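Local coordinates for protein galectin (Ovis aries, PDB 6N44) that binds beta-D-galactose and probably related sugars as a lectin of the galectin family, at residues F32-T44 and D51-V63. Sequence-based numbering, arbitrary orientation.
Sequences FGKNPELQVDFGT and DIPFRFWYCDGIV
Arg55 meets the carboxylate of Asp41 side-on, NE giving a hydrogen bond to OD1 and NH2 one to OD2, each 2.8 Å long. Both oxygens use their syn lone pairs, and the two planes lie within 3° of each other, a fork that fixes the rotation of the guanidinium. The arginine chain runs out extended, CG anti to the backbone N (chi1 164°), then bends at chi3 to turn NE toward the acid. Over one face of the guanidinium lies the flat amide of Gln39, its plane 16° from that of Arg55; NE2 stands 3.3 Å from Arg55 NH2, a stacking contact between two donors. Arg55 belongs to the beta-D-galactose site, which holds no galactose in this chain; Asp41 and Gln39, as second-shell residues, probably position it. Farther along the sheet face that carries Arg55, Asp41 and Gln39, Glu37 OE1 accepts a bond from the indole Trp57 NE1 at 3.3 Å; OE1 lies at the indole edge, near the ring plane, with the carboxylate turned almost perpendicular to the ring, and NE1 meets it from above the carboxylate plane.

The other face is apolar, as suits a sandwich interior: Leu38, Val40 and Phe42 alternate with the polar residues and pair with Tyr58, Phe56 and Phe54. The rings of Phe42 and Phe54 are near parallel but slid apart, with CD1 of Phe42 3.5 Å from CD2 of Phe54. Where the chain leaves for the loop joining the strands, Asp51 O accepts from both N and OG1 of Thr44, 3.1 and 2.9 Å away, on one face of its carbonyl plane.

The hairpin of antiparallel strands 37-43 and 52-59 lies inside the six-stranded sheet of the galectin beta-sandwich, between strands 124-129 and 62-69, with Leu38 and Val40 packing on strand 90-97 of the opposing sheet.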
loop_
_atom_site.group_PDB
_atom_site.type_symbol
_atom_site.label_atom_id
_atom_site.label_comp_id
_atom_site.label_asym_id
_atom_site.label_seq_id
_atom_site.Cartn_x
_atom_site.Cartn_y
_atom_site.Cartn_z
ATOM N N PHE A 32 -6.569 0.809 33.822
ATOM C CA PHE A 32 -7.099 0.404 35.118
ATOM C C PHE A 32 -8.369 -0.421 34.938
ATOM O O PHE A 32 -9.377 0.090 34.442
ATOM C CB PHE A 32 -7.372 1.654 35.976
ATOM C CG PHE A 32 -7.632 1.369 37.444
ATOM C CD1 PHE A 32 -7.384 0.109 37.983
ATOM C CD2 PHE A 32 -8.131 2.370 38.284
ATOM C CE1 PHE A 32 -7.624 -0.145 39.334
ATOM C CE2 PHE A 32 -8.383 2.125 39.642
ATOM C CZ PHE A 32 -8.121 0.866 40.165
ATOM N N GLY A 33 -8.318 -1.703 35.296
ATOM C CA GLY A 33 -9.527 -2.503 35.411
ATOM C C GLY A 33 -10.207 -2.921 34.125
ATOM O O GLY A 33 -11.404 -3.229 34.148
ATOM N N LYS A 34 -9.497 -2.950 32.998
ATOM C CA LYS A 34 -10.087 -3.485 31.774
ATOM C C LYS A 34 -8.980 -3.855 30.798
ATOM O O LYS A 34 -7.833 -3.425 30.935
ATOM C CB LYS A 34 -11.049 -2.494 31.107
ATOM C CG LYS A 34 -10.361 -1.248 30.562
ATOM C CD LYS A 34 -11.307 -0.421 29.689
ATOM C CE LYS A 34 -10.871 1.042 29.650
ATOM N NZ LYS A 34 -11.790 1.906 28.851
ATOM N N ASN A 35 -9.345 -4.660 29.825
ATOM C CA ASN A 35 -8.412 -5.001 28.764
ATOM C C ASN A 35 -8.397 -3.887 27.721
ATOM O O ASN A 35 -9.459 -3.389 27.338
ATOM C CB ASN A 35 -8.799 -6.323 28.105
ATOM C CG ASN A 35 -8.737 -7.491 29.065
ATOM O OD1 ASN A 35 -9.650 -8.314 29.124
ATOM N ND2 ASN A 35 -7.663 -7.560 29.835
ATOM N N PRO A 36 -7.215 -3.496 27.242
ATOM C CA PRO A 36 -7.128 -2.415 26.243
ATOM C C PRO A 36 -7.834 -2.771 24.934
ATOM O O PRO A 36 -7.792 -3.911 24.472
ATOM C CB PRO A 36 -5.621 -2.264 26.034
ATOM C CG PRO A 36 -5.069 -3.665 26.346
ATOM C CD PRO A 36 -5.903 -4.103 27.528
ATOM N N GLU A 37 -8.474 -1.777 24.327
ATOM C CA GLU A 37 -9.150 -1.933 23.046
ATOM C C GLU A 37 -8.453 -1.095 21.985
ATOM O O GLU A 37 -7.820 -0.081 22.284
ATOM C CB GLU A 37 -10.617 -1.490 23.130
ATOM C CG GLU A 37 -11.332 -1.930 24.382
ATOM C CD GLU A 37 -12.848 -1.725 24.329
ATOM O OE1 GLU A 37 -13.342 -1.021 23.415
ATOM O OE2 GLU A 37 -13.556 -2.289 25.202
ATOM N N LEU A 38 -8.595 -1.525 20.741
ATOM C CA LEU A 38 -8.136 -0.790 19.573
ATOM C C LEU A 38 -9.291 -0.708 18.586
ATOM O O LEU A 38 -9.985 -1.702 18.354
ATOM C CB LEU A 38 -6.915 -1.495 18.937
ATOM C CG LEU A 38 -6.527 -1.086 17.520
ATOM C CD1 LEU A 38 -6.127 0.398 17.471
ATOM C CD2 LEU A 38 -5.400 -1.985 17.042
ATOM N N GLN A 39 -9.506 0.471 18.005
ATOM C CA GLN A 39 -10.625 0.650 17.090
ATOM C C GLN A 39 -10.230 1.560 15.935
ATOM O O GLN A 39 -9.745 2.672 16.166
ATOM C CB GLN A 39 -11.847 1.236 17.807
ATOM C CG GLN A 39 -13.036 1.366 16.870
ATOM C CD GLN A 39 -14.282 1.733 17.619
ATOM O OE1 GLN A 39 -14.893 0.882 18.260
ATOM N NE2 GLN A 39 -14.650 3.004 17.574
ATOM N N VAL A 40 -10.435 1.096 14.704
ATOM C CA VAL A 40 -10.121 1.879 13.504
ATOM C C VAL A 40 -11.371 1.978 12.643
ATOM O O VAL A 40 -11.924 0.954 12.219
ATOM C CB VAL A 40 -8.961 1.282 12.683
ATOM C CG1 VAL A 40 -8.687 2.155 11.448
ATOM C CG2 VAL A 40 -7.695 1.146 13.529
ATOM N N ASP A 41 -11.798 3.206 12.362
ATOM C CA ASP A 41 -12.992 3.461 11.566
ATOM C C ASP A 41 -12.577 4.076 10.238
ATOM O O ASP A 41 -11.957 5.147 10.206
ATOM C CB ASP A 41 -13.974 4.399 12.282
ATOM C CG ASP A 41 -14.797 3.685 13.352
ATOM O OD1 ASP A 41 -14.671 2.448 13.467
ATOM O OD2 ASP A 41 -15.584 4.355 14.071
ATOM N N PHE A 42 -12.931 3.400 9.154
ATOM C CA PHE A 42 -12.994 4.019 7.834
ATOM C C PHE A 42 -14.433 4.494 7.685
ATOM O O PHE A 42 -15.323 3.727 7.307
ATOM C CB PHE A 42 -12.599 3.029 6.746
ATOM C CG PHE A 42 -11.142 2.604 6.789
ATOM C CD1 PHE A 42 -10.687 1.702 7.736
ATOM C CD2 PHE A 42 -10.234 3.110 5.868
ATOM C CE1 PHE A 42 -9.343 1.304 7.754
ATOM C CE2 PHE A 42 -8.897 2.728 5.894
ATOM C CZ PHE A 42 -8.454 1.820 6.832
ATOM N N GLY A 43 -14.678 5.763 8.033
ATOM C CA GLY A 43 -16.016 6.307 8.123
ATOM C C GLY A 43 -16.323 7.323 7.028
ATOM O O GLY A 43 -15.449 7.772 6.285
ATOM N N THR A 44 -17.614 7.675 6.929
ATOM C CA THR A 44 -18.054 8.606 5.891
ATOM C C THR A 44 -17.875 10.060 6.292
ATOM O O THR A 44 -17.999 10.938 5.432
ATOM C CB THR A 44 -19.525 8.385 5.508
ATOM O OG1 THR A 44 -20.361 8.525 6.666
ATOM C CG2 THR A 44 -19.726 7.012 4.879
ATOM N N ASP A 51 -22.660 6.811 8.341
ATOM C CA ASP A 51 -22.252 5.489 7.883
ATOM C C ASP A 51 -20.786 5.216 8.207
ATOM O O ASP A 51 -19.951 6.126 8.216
ATOM C CB ASP A 51 -22.493 5.346 6.379
ATOM C CG ASP A 51 -23.975 5.225 6.031
ATOM O OD1 ASP A 51 -24.759 4.793 6.902
ATOM O OD2 ASP A 51 -24.351 5.548 4.882
ATOM N N ILE A 52 -20.490 3.959 8.525
ATOM C CA ILE A 52 -19.117 3.505 8.702
ATOM C C ILE A 52 -18.932 2.287 7.811
ATOM O O ILE A 52 -19.266 1.156 8.204
ATOM C CB ILE A 52 -18.778 3.182 10.168
ATOM C CG1 ILE A 52 -19.002 4.407 11.062
ATOM C CG2 ILE A 52 -17.309 2.665 10.279
ATOM C CD1 ILE A 52 -18.660 4.158 12.547
ATOM N N PRO A 53 -18.417 2.486 6.603
ATOM C CA PRO A 53 -18.134 1.355 5.711
ATOM C C PRO A 53 -17.310 0.244 6.342
ATOM O O PRO A 53 -17.533 -0.932 6.023
ATOM C CB PRO A 53 -17.381 2.030 4.559
ATOM C CG PRO A 53 -17.983 3.393 4.503
ATOM C CD PRO A 53 -18.202 3.781 5.948
ATOM N N PHE A 54 -16.361 0.561 7.227
ATOM C CA PHE A 54 -15.485 -0.483 7.756
ATOM C C PHE A 54 -14.975 -0.066 9.127
ATOM O O PHE A 54 -14.195 0.887 9.242
ATOM C CB PHE A 54 -14.330 -0.756 6.792
ATOM C CG PHE A 54 -13.312 -1.739 7.303
ATOM C CD1 PHE A 54 -13.704 -2.893 7.973
ATOM C CD2 PHE A 54 -11.946 -1.522 7.088
ATOM C CE1 PHE A 54 -12.763 -3.812 8.420
ATOM C CE2 PHE A 54 -10.987 -2.433 7.556
ATOM C CZ PHE A 54 -11.399 -3.577 8.222
ATOM N N ARG A 55 -15.399 -0.789 10.157
ATOM C CA ARG A 55 -14.851 -0.652 11.499
ATOM C C ARG A 55 -14.060 -1.907 11.826
ATOM O O ARG A 55 -14.553 -3.027 11.647
ATOM C CB ARG A 55 -15.945 -0.433 12.561
ATOM C CG ARG A 55 -15.450 -0.676 14.002
ATOM C CD ARG A 55 -16.447 -0.224 15.100
ATOM N NE ARG A 55 -16.617 1.222 15.087
ATOM C CZ ARG A 55 -17.405 1.898 15.917
ATOM N NH1 ARG A 55 -18.105 1.262 16.850
ATOM N NH2 ARG A 55 -17.479 3.218 15.816
ATOM N N PHE A 56 -12.846 -1.712 12.312
ATOM C CA PHE A 56 -11.975 -2.771 12.802
ATOM C C PHE A 56 -11.819 -2.565 14.298
ATOM O O PHE A 56 -11.410 -1.482 14.733
ATOM C CB PHE A 56 -10.605 -2.720 12.105
ATOM C CG PHE A 56 -9.570 -3.703 12.655
ATOM C CD1 PHE A 56 -9.397 -4.953 12.078
ATOM C CD2 PHE A 56 -8.741 -3.348 13.711
ATOM C CE1 PHE A 56 -8.429 -5.854 12.564
ATOM C CE2 PHE A 56 -7.767 -4.237 14.200
ATOM C CZ PHE A 56 -7.612 -5.492 13.617
ATOM N N TRP A 57 -12.127 -3.600 15.072
ATOM C CA TRP A 57 -12.151 -3.524 16.526
ATOM C C TRP A 57 -11.383 -4.701 17.094
ATOM O O TRP A 57 -11.569 -5.841 16.660
ATOM C CB TRP A 57 -13.594 -3.531 17.048
ATOM C CG TRP A 57 -13.711 -3.504 18.555
ATOM C CD1 TRP A 57 -13.777 -2.396 19.352
ATOM C CD2 TRP A 57 -13.794 -4.635 19.435
ATOM N NE1 TRP A 57 -13.887 -2.766 20.673
ATOM C CE2 TRP A 57 -13.893 -4.134 20.751
ATOM C CE3 TRP A 57 -13.782 -6.020 19.239
ATOM C CZ2 TRP A 57 -14.005 -4.968 21.867
ATOM C CZ3 TRP A 57 -13.882 -6.854 20.355
ATOM C CH2 TRP A 57 -13.998 -6.320 21.650
ATOM N N TYR A 58 -10.517 -4.432 18.054
ATOM C CA TYR A 58 -9.711 -5.486 18.641
ATOM C C TYR A 58 -9.719 -5.332 20.144
ATOM O O TYR A 58 -9.571 -4.223 20.659
ATOM C CB TYR A 58 -8.241 -5.481 18.162
ATOM C CG TYR A 58 -7.411 -6.414 19.028
ATOM C CD1 TYR A 58 -7.408 -7.783 18.792
ATOM C CD2 TYR A 58 -6.691 -5.935 20.120
ATOM C CE1 TYR A 58 -6.686 -8.649 19.600
ATOM C CE2 TYR A 58 -5.972 -6.792 20.937
ATOM C CZ TYR A 58 -5.975 -8.148 20.675
ATOM O OH TYR A 58 -5.255 -9.009 21.481
ATOM N N CYS A 59 -9.855 -6.455 20.842
ATOM C CA CYS A 59 -9.656 -6.469 22.284
ATOM C C CYS A 59 -9.470 -7.911 22.716
ATOM O O CYS A 59 -10.250 -8.779 22.309
ATOM C CB CYS A 59 -10.840 -5.840 23.017
ATOM S SG CYS A 59 -10.640 -5.757 24.818
ATOM N N ASP A 60 -8.412 -8.163 23.484
ATOM C CA ASP A 60 -8.231 -9.422 24.213
ATOM C C ASP A 60 -8.364 -10.644 23.298
ATOM O O ASP A 60 -9.189 -11.537 23.517
ATOM C CB ASP A 60 -9.223 -9.500 25.377
ATOM C CG ASP A 60 -8.973 -10.697 26.272
ATOM O OD1 ASP A 60 -9.951 -11.269 26.790
ATOM O OD2 ASP A 60 -7.793 -11.064 26.443
ATOM N N GLY A 61 -7.543 -10.659 22.244
ATOM C CA GLY A 61 -7.468 -11.780 21.330
ATOM C C GLY A 61 -8.558 -11.877 20.283
ATOM O O GLY A 61 -8.585 -12.865 19.538
ATOM N N ILE A 62 -9.449 -10.894 20.181
ATOM C CA ILE A 62 -10.628 -10.998 19.330
ATOM C C ILE A 62 -10.704 -9.784 18.405
ATOM O O ILE A 62 -10.612 -8.642 18.860
ATOM C CB ILE A 62 -11.906 -11.124 20.179
ATOM C CG1 ILE A 62 -11.887 -12.447 20.952
ATOM C CG2 ILE A 62 -13.148 -11.007 19.325
ATOM C CD1 ILE A 62 -13.140 -12.694 21.720
ATOM N N VAL A 63 -10.869 -10.035 17.107
ATOM C CA VAL A 63 -11.124 -8.992 16.119
ATOM C C VAL A 63 -12.591 -9.066 15.724
ATOM O O VAL A 63 -13.086 -10.139 15.361
ATOM C CB VAL A 63 -10.230 -9.159 14.872
ATOM C CG1 VAL A 63 -10.753 -8.297 13.725
ATOM C CG2 VAL A 63 -8.756 -8.861 15.175
HETATM O O HOH W 1 -6.755 -6.289 24.810
#